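Local coordinates for trans-4-hydroxy-L-proline dehydratase (Clostridioides difficile 70-100-2010, PDB 6VXC), which uses glycyl radical chemistry to dehydrate trans-4-hydroxy-L-proline to (S)-1-pyrroline-5-carboxylate in the anaerobic breakdown of hydroxyproline, at residues Y470-K475 with G672-A677; I575-D580 with P687-I692; M662-C667 with G720-Q725; P694-D699 with I802-Q807. One frame throughout, in Å; residues are numbered along the deposited sequence.

Contact 1: Y470-K475 with G672-A677; sequences YMNIPK and GEIMGA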
loop_
_atom_site.group_PDB
_atom_site.type_symbol
_atom_site.label_atom_id
_atom_site.label_comp_id
_atom_site.label_asym_id
_atom_site.label_seq_id
_atom_site.Cartn_x
_atom_site.Cartn_y
_atom_site.Cartn_z
ATOM N N TYR A 470 8.173 8.446 1.236
ATOM C CA TYR A 470 7.563 9.539 1.999
ATOM C C TYR A 470 8.521 10.732 2.094
ATOM O O TYR A 470 9.739 10.570 2.097
ATOM C CB TYR A 470 7.192 9.069 3.415
ATOM C CG TYR A 470 6.283 7.870 3.404
ATOM C CD1 TYR A 470 4.917 8.011 3.205
ATOM C CD2 TYR A 470 6.801 6.597 3.538
ATOM C CE1 TYR A 470 4.083 6.890 3.160
ATOM C CE2 TYR A 470 5.989 5.475 3.488
ATOM C CZ TYR A 470 4.626 5.624 3.304
ATOM O OH TYR A 470 3.822 4.509 3.255
ATOM N N MET A 471 7.948 11.933 2.176
ATOM C CA MET A 471 8.698 13.180 2.266
ATOM C C MET A 471 8.329 13.867 3.575
ATOM O O MET A 471 7.150 14.134 3.825
ATOM C CB MET A 471 8.388 14.090 1.073
ATOM C CG MET A 471 9.219 15.379 1.008
ATOM S SD MET A 471 10.978 15.104 0.823
ATOM C CE MET A 471 11.045 14.122 -0.675
ATOM N N ASN A 472 9.340 14.191 4.382
ATOM C CA ASN A 472 9.162 14.704 5.741
ATOM C C ASN A 472 8.978 16.224 5.655
ATOM O O ASN A 472 9.904 17.006 5.847
ATOM C CB ASN A 472 10.370 14.307 6.600
ATOM C CG ASN A 472 10.154 14.534 8.104
ATOM O OD1 ASN A 472 9.253 15.277 8.519
ATOM N ND2 ASN A 472 11.016 13.919 8.925
ATOM N N ILE A 473 7.753 16.655 5.324
ATOM C CA ILE A 473 7.516 18.086 5.114
ATOM C C ILE A 473 7.803 18.891 6.374
ATOM O O ILE A 473 8.418 19.960 6.273
ATOM C CB ILE A 473 6.108 18.319 4.552
ATOM C CG1 ILE A 473 5.936 17.510 3.273
ATOM C CG2 ILE A 473 5.887 19.785 4.276
ATOM C CD1 ILE A 473 4.536 17.534 2.753
ATOM N N PRO A 474 7.382 18.468 7.567
ATOM C CA PRO A 474 7.719 19.240 8.776
ATOM C C PRO A 474 9.221 19.409 8.987
ATOM O O PRO A 474 9.664 20.477 9.418
ATOM C CB PRO A 474 7.070 18.416 9.902
ATOM C CG PRO A 474 5.928 17.671 9.222
ATOM C CD PRO A 474 6.483 17.334 7.856
ATOM N N LYS A 475 10.019 18.381 8.713
ATOM C CA LYS A 475 11.459 18.541 8.890
ATOM C C LYS A 475 12.062 19.468 7.836
ATOM O O LYS A 475 13.104 20.071 8.083
ATOM C CB LYS A 475 12.154 17.190 8.876
ATOM C CG LYS A 475 13.599 17.231 9.400
ATOM C CD LYS A 475 14.122 15.827 9.674
ATOM C CE LYS A 475 15.574 15.818 10.163
ATOM N NZ LYS A 475 15.679 16.212 11.595
ATOM N N GLY A 672 8.607 11.933 12.912
ATOM C CA GLY A 672 8.607 12.718 14.131
ATOM C C GLY A 672 9.715 12.341 15.095
ATOM O O GLY A 672 10.210 13.197 15.832
ATOM N N GLU A 673 10.094 11.062 15.126
ATOM C CA GLU A 673 11.144 10.609 16.036
ATOM C C GLU A 673 12.493 11.276 15.750
ATOM O O GLU A 673 13.286 11.476 16.673
ATOM C CB GLU A 673 11.272 9.085 15.974
ATOM C CG GLU A 673 10.150 8.330 16.694
ATOM C CD GLU A 673 10.242 6.799 16.550
ATOM O OE1 GLU A 673 9.725 6.085 17.446
ATOM O OE2 GLU A 673 10.844 6.321 15.559
ATOM N N ILE A 674 12.800 11.580 14.497
ATOM C CA ILE A 674 14.101 12.178 14.203
ATOM C C ILE A 674 13.977 13.675 13.940
ATOM O O ILE A 674 14.788 14.258 13.208
ATOM C CB ILE A 674 14.800 11.465 13.028
ATOM C CG1 ILE A 674 13.806 11.194 11.903
ATOM C CG2 ILE A 674 15.459 10.196 13.514
ATOM C CD1 ILE A 674 13.509 12.421 11.082
ATOM N N MET A 675 12.963 14.303 14.517
ATOM C CA MET A 675 12.757 15.742 14.409
ATOM C C MET A 675 12.698 16.371 15.792
ATOM O O MET A 675 12.194 15.766 16.742
ATOM C CB MET A 675 11.478 16.045 13.628
ATOM C CG MET A 675 11.267 17.493 13.261
ATOM S SD MET A 675 9.874 17.619 12.122
ATOM C CE MET A 675 9.404 19.288 12.393
ATOM N N GLY A 676 13.206 17.595 15.907
ATOM C CA GLY A 676 13.111 18.321 17.154
ATOM C C GLY A 676 11.715 18.868 17.366
ATOM O O GLY A 676 10.774 18.579 16.627
ATOM N N ALA A 677 11.591 19.690 18.402
ATOM C CA ALA A 677 10.331 20.364 18.656
ATOM C C ALA A 677 9.989 21.259 17.477
ATOM O O ALA A 677 10.869 21.754 16.773
ATOM C CB ALA A 677 10.410 21.184 19.940
#

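Contact 2: I575-D580 with P687-I692; sequences IGTITD and PVSEGI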
loop_
_atom_site.group_PDB
_atom_site.type_symbol
_atom_site.label_atom_id
_atom_site.label_comp_id
_atom_site.label_asym_id
_atom_site.label_seq_id
_atom_site.Cartn_x
_atom_site.Cartn_y
_atom_site.Cartn_z
ATOM N N ILE A 575 1.120 17.247 6.854
ATOM C CA ILE A 575 0.552 18.534 6.468
ATOM C C ILE A 575 -0.060 19.252 7.682
ATOM O O ILE A 575 0.020 20.472 7.790
ATOM C CB ILE A 575 -0.438 18.340 5.295
ATOM C CG1 ILE A 575 -0.962 19.677 4.755
ATOM C CG2 ILE A 575 -1.576 17.364 5.661
ATOM C CD1 ILE A 575 0.129 20.584 4.166
ATOM N N GLY A 576 -0.673 18.515 8.613
ATOM C CA GLY A 576 -1.223 19.158 9.801
ATOM C C GLY A 576 -0.149 19.782 10.678
ATOM O O GLY A 576 -0.263 20.934 11.116
ATOM N N THR A 577 0.901 19.019 10.962
ATOM C CA THR A 577 1.991 19.527 11.784
ATOM C C THR A 577 2.585 20.793 11.168
ATOM O O THR A 577 2.696 21.827 11.834
ATOM C CB THR A 577 3.068 18.444 11.941
ATOM O OG1 THR A 577 2.526 17.323 12.640
ATOM C CG2 THR A 577 4.294 18.969 12.705
ATOM N N ILE A 578 2.893 20.758 9.868
ATOM C CA ILE A 578 3.581 21.919 9.310
ATOM C C ILE A 578 2.631 23.092 9.139
ATOM O O ILE A 578 3.037 24.242 9.330
ATOM C CB ILE A 578 4.321 21.593 7.998
ATOM C CG1 ILE A 578 5.067 22.867 7.545
ATOM C CG2 ILE A 578 3.386 21.057 6.924
ATOM C CD1 ILE A 578 5.916 22.696 6.393
ATOM N N THR A 579 1.363 22.830 8.806
ATOM C CA THR A 579 0.368 23.894 8.761
ATOM C C THR A 579 0.293 24.619 10.098
ATOM O O THR A 579 0.359 25.852 10.155
ATOM C CB THR A 579 -1.021 23.336 8.417
ATOM O OG1 THR A 579 -1.045 22.835 7.082
ATOM C CG2 THR A 579 -2.043 24.435 8.546
ATOM N N ASP A 580 0.127 23.861 11.186
ATOM C CA ASP A 580 0.032 24.499 12.492
ATOM C C ASP A 580 1.337 25.195 12.873
ATOM O O ASP A 580 1.307 26.224 13.551
ATOM C CB ASP A 580 -0.379 23.483 13.557
ATOM C CG ASP A 580 -1.862 23.072 13.459
ATOM O OD1 ASP A 580 -2.614 23.651 12.657
ATOM O OD2 ASP A 580 -2.279 22.163 14.208
ATOM N N PRO A 687 5.651 11.991 17.277
ATOM C CA PRO A 687 5.164 11.822 15.897
ATOM C C PRO A 687 4.663 13.123 15.273
ATOM O O PRO A 687 4.221 14.041 15.961
ATOM C CB PRO A 687 4.024 10.808 16.052
ATOM C CG PRO A 687 4.395 10.008 17.270
ATOM C CD PRO A 687 5.082 10.996 18.200
ATOM N N VAL A 688 4.740 13.198 13.946
ATOM C CA VAL A 688 4.033 14.258 13.225
ATOM C C VAL A 688 2.608 13.776 12.935
ATOM O O VAL A 688 2.259 12.624 13.218
ATOM C CB VAL A 688 4.772 14.706 11.939
ATOM C CG1 VAL A 688 6.152 15.276 12.279
ATOM C CG2 VAL A 688 4.946 13.548 10.934
ATOM N N SER A 689 1.768 14.665 12.412
ATOM C CA SER A 689 0.379 14.309 12.144
ATOM C C SER A 689 0.306 13.230 11.066
ATOM O O SER A 689 1.174 13.139 10.200
ATOM C CB SER A 689 -0.403 15.542 11.689
ATOM O OG SER A 689 0.234 16.169 10.576
ATOM N N GLU A 690 -0.755 12.414 11.118
ATOM C CA GLU A 690 -0.981 11.313 10.183
ATOM C C GLU A 690 -1.954 11.709 9.073
ATOM O O GLU A 690 -2.955 12.387 9.319
ATOM C CB GLU A 690 -1.479 10.056 10.922
ATOM C CG GLU A 690 -2.374 10.317 12.127
ATOM C CD GLU A 690 -3.837 10.611 11.820
ATOM O OE1 GLU A 690 -4.316 10.298 10.711
ATOM O OE2 GLU A 690 -4.502 11.197 12.702
ATOM N N GLY A 691 -1.647 11.280 7.851
ATOM C CA GLY A 691 -2.458 11.618 6.689
ATOM C C GLY A 691 -2.650 13.113 6.565
ATOM O O GLY A 691 -1.731 13.891 6.815
ATOM N N ILE A 692 -3.865 13.529 6.205
ATOM C CA ILE A 692 -4.252 14.937 6.238
ATOM C C ILE A 692 -5.066 15.250 7.493
ATOM O O ILE A 692 -5.770 16.266 7.545
ATOM C CB ILE A 692 -5.012 15.364 4.967
ATOM C CG1 ILE A 692 -6.365 14.636 4.867
ATOM C CG2 ILE A 692 -4.123 15.225 3.715
ATOM C CD1 ILE A 692 -7.311 15.205 3.836
HETATM O O HOH W 1 0.385 15.068 4.907
HETATM O O HOH W 2 -1.859 15.806 8.838
#

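Contact 3: M662-C667 with G720-Q725; sequences MLPTTC and GTLLNQ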
loop_
_atom_site.group_PDB
_atom_site.type_symbol
_atom_site.label_atom_id
_atom_site.label_comp_id
_atom_site.label_asym_id
_atom_site.label_seq_id
_atom_site.Cartn_x
_atom_site.Cartn_y
_atom_site.Cartn_z
ATOM N N MET A 662 -0.917 11.970 -0.346
ATOM C CA MET A 662 -0.735 12.337 1.060
ATOM C C MET A 662 -1.163 11.171 1.948
ATOM O O MET A 662 -2.354 11.028 2.252
ATOM C CB MET A 662 -1.537 13.589 1.385
ATOM C CG MET A 662 -1.410 14.652 0.303
ATOM S SD MET A 662 0.089 15.609 0.528
ATOM C CE MET A 662 -0.434 16.569 1.941
ATOM N N LEU A 663 -0.198 10.361 2.375
ATOM C CA LEU A 663 -0.447 9.265 3.301
ATOM C C LEU A 663 0.848 8.942 4.040
ATOM O O LEU A 663 1.935 9.265 3.556
ATOM C CB LEU A 663 -0.996 8.020 2.578
ATOM C CG LEU A 663 -0.350 7.191 1.449
ATOM C CD1 LEU A 663 0.053 8.055 0.283
ATOM C CD2 LEU A 663 0.780 6.294 1.894
ATOM N N PRO A 664 0.759 8.354 5.245
ATOM C CA PRO A 664 1.970 8.125 6.049
ATOM C C PRO A 664 2.315 6.659 6.320
ATOM O O PRO A 664 3.456 6.368 6.687
ATOM C CB PRO A 664 1.611 8.820 7.365
ATOM C CG PRO A 664 0.116 8.447 7.517
ATOM C CD PRO A 664 -0.449 8.375 6.094
ATOM N N THR A 665 1.350 5.742 6.202
ATOM C CA THR A 665 1.454 4.406 6.799
ATOM C C THR A 665 1.972 4.534 8.238
ATOM O O THR A 665 1.281 5.118 9.073
ATOM C CB THR A 665 2.313 3.471 5.932
ATOM O OG1 THR A 665 1.856 3.527 4.572
ATOM C CG2 THR A 665 2.209 2.032 6.433
ATOM N N THR A 666 3.155 4.010 8.573
ATOM C CA THR A 666 3.723 4.263 9.898
ATOM C C THR A 666 4.886 5.254 9.848
ATOM O O THR A 666 5.581 5.438 10.854
ATOM C CB THR A 666 4.163 2.965 10.601
ATOM O OG1 THR A 666 5.108 2.251 9.804
ATOM C CG2 THR A 666 2.956 2.044 10.920
ATOM N N CYS A 667 5.101 5.909 8.710
ATOM C CA CYS A 667 6.246 6.794 8.581
ATOM C C CYS A 667 6.090 8.092 9.365
ATOM O O CYS A 667 7.104 8.757 9.624
ATOM C CB CYS A 667 6.511 7.109 7.111
ATOM S SG CYS A 667 8.168 7.719 6.802
ATOM N N GLY A 720 -4.657 10.824 -4.285
ATOM C CA GLY A 720 -5.259 10.321 -3.068
ATOM C C GLY A 720 -4.750 10.964 -1.784
ATOM O O GLY A 720 -3.566 11.300 -1.673
ATOM N N THR A 721 -5.643 11.124 -0.803
ATOM C CA THR A 721 -5.317 11.664 0.511
ATOM C C THR A 721 -5.959 10.782 1.577
ATOM O O THR A 721 -7.006 10.171 1.341
ATOM C CB THR A 721 -5.835 13.092 0.698
ATOM O OG1 THR A 721 -7.265 13.080 0.618
ATOM C CG2 THR A 721 -5.246 14.051 -0.352
ATOM N N LEU A 722 -5.359 10.758 2.766
ATOM C CA LEU A 722 -5.776 9.849 3.825
ATOM C C LEU A 722 -6.308 10.642 5.018
ATOM O O LEU A 722 -5.588 11.460 5.593
ATOM C CB LEU A 722 -4.606 8.967 4.241
ATOM C CG LEU A 722 -4.958 7.754 5.092
ATOM C CD1 LEU A 722 -3.860 6.707 4.913
ATOM C CD2 LEU A 722 -5.124 8.124 6.546
ATOM N N LEU A 723 -7.552 10.387 5.409
ATOM C CA LEU A 723 -8.142 11.050 6.573
ATOM C C LEU A 723 -8.622 10.015 7.585
ATOM O O LEU A 723 -9.542 9.249 7.292
ATOM C CB LEU A 723 -9.301 11.971 6.172
ATOM C CG LEU A 723 -10.074 12.615 7.349
ATOM C CD1 LEU A 723 -9.143 13.443 8.227
ATOM C CD2 LEU A 723 -11.221 13.486 6.865
ATOM N N ASN A 724 -8.022 10.030 8.786
ATOM C CA ASN A 724 -8.491 9.281 9.950
ATOM C C ASN A 724 -9.435 10.138 10.781
ATOM O O ASN A 724 -9.154 11.308 11.044
ATOM C CB ASN A 724 -7.343 8.876 10.873
ATOM C CG ASN A 724 -6.604 7.665 10.412
ATOM O OD1 ASN A 724 -5.366 7.674 10.323
ATOM N ND2 ASN A 724 -7.334 6.618 10.102
ATOM N N GLN A 725 -10.548 9.545 11.207
ATOM C CA GLN A 725 -11.418 10.135 12.216
ATOM C C GLN A 725 -11.793 9.060 13.223
ATOM O O GLN A 725 -11.773 7.866 12.917
ATOM C CB GLN A 725 -12.674 10.775 11.603
ATOM C CG GLN A 725 -12.457 12.152 10.921
ATOM C CD GLN A 725 -12.073 13.254 11.905
ATOM O OE1 GLN A 725 -12.930 13.820 12.578
ATOM N NE2 GLN A 725 -10.783 13.574 11.977
#

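Contact 4: P694-D699 with I802-Q807; sequences PEKGGD and IGRTEQ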
loop_
_atom_site.group_PDB
_atom_site.type_symbol
_atom_site.label_atom_id
_atom_site.label_comp_id
_atom_site.label_asym_id
_atom_site.label_seq_id
_atom_site.Cartn_x
_atom_site.Cartn_y
_atom_site.Cartn_z
ATOM N N PRO A 694 -5.938 16.316 11.454
ATOM C CA PRO A 694 -5.434 17.392 12.320
ATOM C C PRO A 694 -4.315 16.911 13.234
ATOM O O PRO A 694 -4.168 15.723 13.516
ATOM C CB PRO A 694 -6.658 17.798 13.141
ATOM C CG PRO A 694 -7.852 17.251 12.378
ATOM C CD PRO A 694 -7.358 16.015 11.691
ATOM N N GLU A 695 -3.528 17.874 13.708
ATOM C CA GLU A 695 -2.521 17.627 14.728
ATOM C C GLU A 695 -3.186 17.216 16.042
ATOM O O GLU A 695 -4.370 17.456 16.269
ATOM C CB GLU A 695 -1.663 18.878 14.959
ATOM C CG GLU A 695 -0.236 18.817 14.398
ATOM C CD GLU A 695 0.733 18.030 15.287
ATOM O OE1 GLU A 695 0.266 17.236 16.129
ATOM O OE2 GLU A 695 1.961 18.208 15.146
ATOM N N LYS A 696 -2.384 16.638 16.932
ATOM C CA LYS A 696 -2.879 16.206 18.236
ATOM C C LYS A 696 -3.438 17.388 19.013
ATOM O O LYS A 696 -2.739 18.378 19.241
ATOM C CB LYS A 696 -1.756 15.529 19.016
ATOM C CG LYS A 696 -1.304 14.227 18.384
ATOM C CD LYS A 696 -2.440 13.214 18.396
ATOM C CE LYS A 696 -2.072 11.908 17.695
ATOM N NZ LYS A 696 -2.148 12.048 16.214
ATOM N N GLY A 697 -4.696 17.276 19.427
ATOM C CA GLY A 697 -5.367 18.347 20.119
ATOM C C GLY A 697 -5.718 19.548 19.271
ATOM O O GLY A 697 -6.188 20.550 19.812
ATOM N N GLY A 698 -5.529 19.475 17.956
ATOM C CA GLY A 698 -5.734 20.637 17.114
ATOM C C GLY A 698 -7.182 20.968 16.813
ATOM O O GLY A 698 -7.561 22.137 16.776
ATOM N N ASP A 699 -7.999 19.952 16.587
ATOM C CA ASP A 699 -9.388 20.135 16.191
ATOM C C ASP A 699 -10.266 20.126 17.442
ATOM O O ASP A 699 -10.379 19.111 18.123
ATOM C CB ASP A 699 -9.792 19.048 15.201
ATOM C CG ASP A 699 -9.553 17.638 15.738
ATOM O OD1 ASP A 699 -8.463 17.356 16.265
ATOM O OD2 ASP A 699 -10.455 16.794 15.604
ATOM N N ILE A 802 -4.184 6.537 20.404
ATOM C CA ILE A 802 -4.967 6.898 21.581
ATOM C C ILE A 802 -5.155 8.408 21.681
ATOM O O ILE A 802 -6.159 8.880 22.224
ATOM C CB ILE A 802 -4.294 6.348 22.856
ATOM C CG1 ILE A 802 -4.324 4.817 22.867
ATOM C CG2 ILE A 802 -4.963 6.935 24.088
ATOM C CD1 ILE A 802 -3.420 4.172 23.920
ATOM N N GLY A 803 -4.172 9.182 21.223
ATOM C CA GLY A 803 -4.237 10.627 21.273
ATOM C C GLY A 803 -5.080 11.268 20.198
ATOM O O GLY A 803 -5.325 12.476 20.273
ATOM N N ARG A 804 -5.555 10.496 19.220
ATOM C CA ARG A 804 -6.396 11.078 18.181
ATOM C C ARG A 804 -7.702 11.579 18.798
ATOM O O ARG A 804 -8.172 11.064 19.810
ATOM C CB ARG A 804 -6.661 10.064 17.062
ATOM C CG ARG A 804 -5.408 9.633 16.306
ATOM C CD ARG A 804 -5.710 8.559 15.265
ATOM N NE ARG A 804 -4.506 7.995 14.654
ATOM C CZ ARG A 804 -4.515 6.997 13.772
ATOM N NH1 ARG A 804 -5.665 6.446 13.386
ATOM N NH2 ARG A 804 -3.376 6.548 13.270
ATOM N N THR A 805 -8.262 12.630 18.209
ATOM C CA THR A 805 -9.405 13.307 18.815
ATOM C C THR A 805 -10.627 12.396 18.861
ATOM O O THR A 805 -11.006 11.805 17.854
ATOM C CB THR A 805 -9.713 14.581 18.045
ATOM O OG1 THR A 805 -8.518 15.364 17.970
ATOM C CG2 THR A 805 -10.804 15.396 18.767
ATOM N N GLU A 806 -11.236 12.266 20.038
ATOM C CA GLU A 806 -12.451 11.465 20.149
ATOM C C GLU A 806 -13.634 12.358 19.776
ATOM O O GLU A 806 -14.002 13.256 20.529
ATOM C CB GLU A 806 -12.598 10.861 21.546
ATOM C CG GLU A 806 -13.753 9.840 21.660
ATOM C CD GLU A 806 -13.823 9.134 23.024
ATOM O OE1 GLU A 806 -13.518 7.921 23.113
ATOM O OE2 GLU A 806 -14.196 9.797 24.003
ATOM N N GLN A 807 -14.200 12.151 18.590
ATOM C CA GLN A 807 -15.241 13.045 18.103
ATOM C C GLN A 807 -16.612 12.658 18.650
ATOM O O GLN A 807 -16.882 11.495 18.949
ATOM C CB GLN A 807 -15.290 13.051 16.574
ATOM C CG GLN A 807 -13.957 13.416 15.909
ATOM C CD GLN A 807 -13.629 14.904 15.974
ATOM O OE1 GLN A 807 -14.024 15.618 16.911
ATOM N NE2 GLN A 807 -12.904 15.378 14.975
HETATM O O HOH W 3 -5.964 14.693 18.702
HETATM O O HOH W 4 -13.144 18.296 17.564
HETATM O O HOH W 5 -8.433 17.692 19.717
#

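Contact 1: Y470-K475 with G672-A677
Met675 lays the thioether end of its side chain alongside Pro474, at the beta-alpha junction where strand 463-472 of a parallel sheet runs straight into helix 473-481. The methionine is stretched out, with CG on the far side of CA from the backbone N (chi1 -171°) and no bend beyond it. This reach brings Met675 CE to 3.5 Å from Pro474 CB, while Met675 SD rests 3.5 Å from Lys475 N. The sulfur therefore lies against the first turn of the helix.

That turn is capped by Asn472. Asn472 OD1 accepts from Lys475 N at 3.2 Å, and the donor approaches from above the carbonyl plane, 64° out of it. The other end of the amide, ND2, is held by the carbonyls of Gly167 and Phe671, which fixes the rotation of the group. Asn472 ND2 also touches Ile674 CD1 at 3.6 Å.

Lys475 crosses Ile674 at about a right angle, Lys475 CD lying 3.7 Å from Ile674 CD1. Glu478 and Asp486 both form salt bridges with its ammonium, so this buried charge is probably well compensated, and Glu478 also takes the N-H of Gly676. A bend at the end of the lysine chain turns it to the loop that follows helix 667-673, where Lys475 NZ donates to Ile674 O at 2.7 Å, in the carbonyl plane and with a C=O...N angle of 156°.

Contact 2: I575-D580 with P687-I692
Thr577 and Ser689 grip each other through a reciprocal pair of hydrogen bonds, each backbone N-H going to the other residue's hydroxyl oxygen. Thr577 N donates to Ser689 OG at 3.0 Å, and Ser689 N donates to Thr577 OG1 at 2.8 Å. The serine hydroxyl reaches the helix because chi1 of 54° tucks OG between its own backbone N and carbonyl carbon. Thr577 OG1 also lies 3.5 Å from Val688 CB.

Two waters continue the seam. One accepts from Ser689 OG at 2.7 Å and from Gly576 N, and donates a hydrogen bond to Gly691 O at 2.8 Å. The other accepts from Ile575 N and can donate to the same carbonyl. The first three amides of helix 575-591 thus find acceptors in the loop or in its waters, an arrangement that suits the partly positive start of a helix. The helix starts at a strand-to-helix junction of the parallel sheet, directly after strand 565-573, and the loop across from it belongs to the glycine radical region of the sequence.

Beyond the waters, Ile575 CG2 meets Ile692 CG2 at 3.9 Å, closing the apolar side next to Met636 and Ile639 of helix 630-647. Thr577 OG1 has a further hydrogen-bond partner in the carboxylate of Glu695, while Pro474 backs both Thr577 and Val688. One turn along the helix, Thr579 OG1 donates to Ile575 O at 2.7 Å; it and Thr579 N meet that oxygen from opposite faces of the carbonyl plane.

Contact 3: M662-C667 with G720-Q725
A single beta bridge, hydrogen-bonded in the parallel pattern, joins Met662 to Thr721 just past the end of strand 657-661, the outer strand of a parallel sheet. Met662 N donates to Gly720 O at 3.0 Å, in the carbonyl plane and with an N-H...O angle of 153°. The return bond, from Leu722 N to Met662 O at 3.1 Å, is bent and weak, and Thr721 CA adds a C-H...O contact to the same oxygen.

Met662 and Thr721 lie side by side and point the same way, CG of the methionine 3.9 Å from CG2 of the threonine. Thr721 OG1 bonds to His715. Leu722 reaches across in the other direction: its CG stands opposite the backbone N (chi1 -166°), and CD1 fits against Leu663 CB at 3.9 Å and Pro664 CD at 4.0 Å. Pro664 opens a type II' turn that leads into helix 667-673.

The side chain of Leu663 is about 4 Å from that of Glu456, probably the proton acceptor, and from a bound glycerol, probably from the crystallisation liquor; that of Leu722 is about 4 Å from that of Cys454, probably the radical cysteine, consistent with both lining the glycyl radical enzyme barrel's active site.

Contact 4: P694-D699 with I802-Q807
The backbones of Lys696-Asp699 and Gly803-Gln807 run nearly parallel, their end-to-end directions 18° apart, with the CA atoms of Lys696 and Arg804 6.2 Å from each other. Asp699 and Thr805 approach from opposite directions. Thr805 OG1 donates to Asp699 OD1 at 2.6 Å, reaching its syn side 24° out of the carboxylate plane. Asp699 OD2 lies 2.9 Å from Gln807 NE2, whose amide is almost perpendicular to the carboxylate; the clear hydrogen bond of Gln807 NE2 goes to Gln725 OE1.

Waters bridge the two backbones as well. One molecule accepts from Gly697 N and donates to both Gly803 O, at 2.8 Å, and Thr805 OG1, at 2.7 Å; another links Thr805 OG1 with Asp699 O.

Both segments belong to the glycine radical domain, the second leaving helix 795-803 as the C-terminal tail. The lysine chain, bent at CB-CG and again at its tip, passes over the carbonyl of Gly803, with Lys696 CD 3.5 Å from Gly803 O. Its ammonium and the guanidinium of Arg804 both form salt bridges with Glu800, which probably eases the proximity of the two positive charges. The extended Arg804 chain carries its guanidinium past Glu800, and NH2 donates to the carbonyl of Val783.

In the fold
Contacts 1 and 2 sit on neighbouring strand-to-helix junctions, their centres 10 Å apart, and share a packed patch where Pro474 CG lies 3.9 Å from Val688 CG1. Contact 3 comes nearest the probable catalytic pair: the side chain of Leu722 is about 4 Å from that of Cys454, that of Leu663 about 4 Å from that of Glu456, and Gly691 of contact 2 about 9 Å from Cys454. A probable hydrogen bond, Tyr470 OH to Thr665 OG1 at 2.6 Å, ties contact 1 to contact 3, and Ile692 N to Leu722 O at 2.8 Å ties in contact 2. Contact 4 lies farther from the chain's centre, joined by Glu695 to contact 2 and by Gln807 to contact 3.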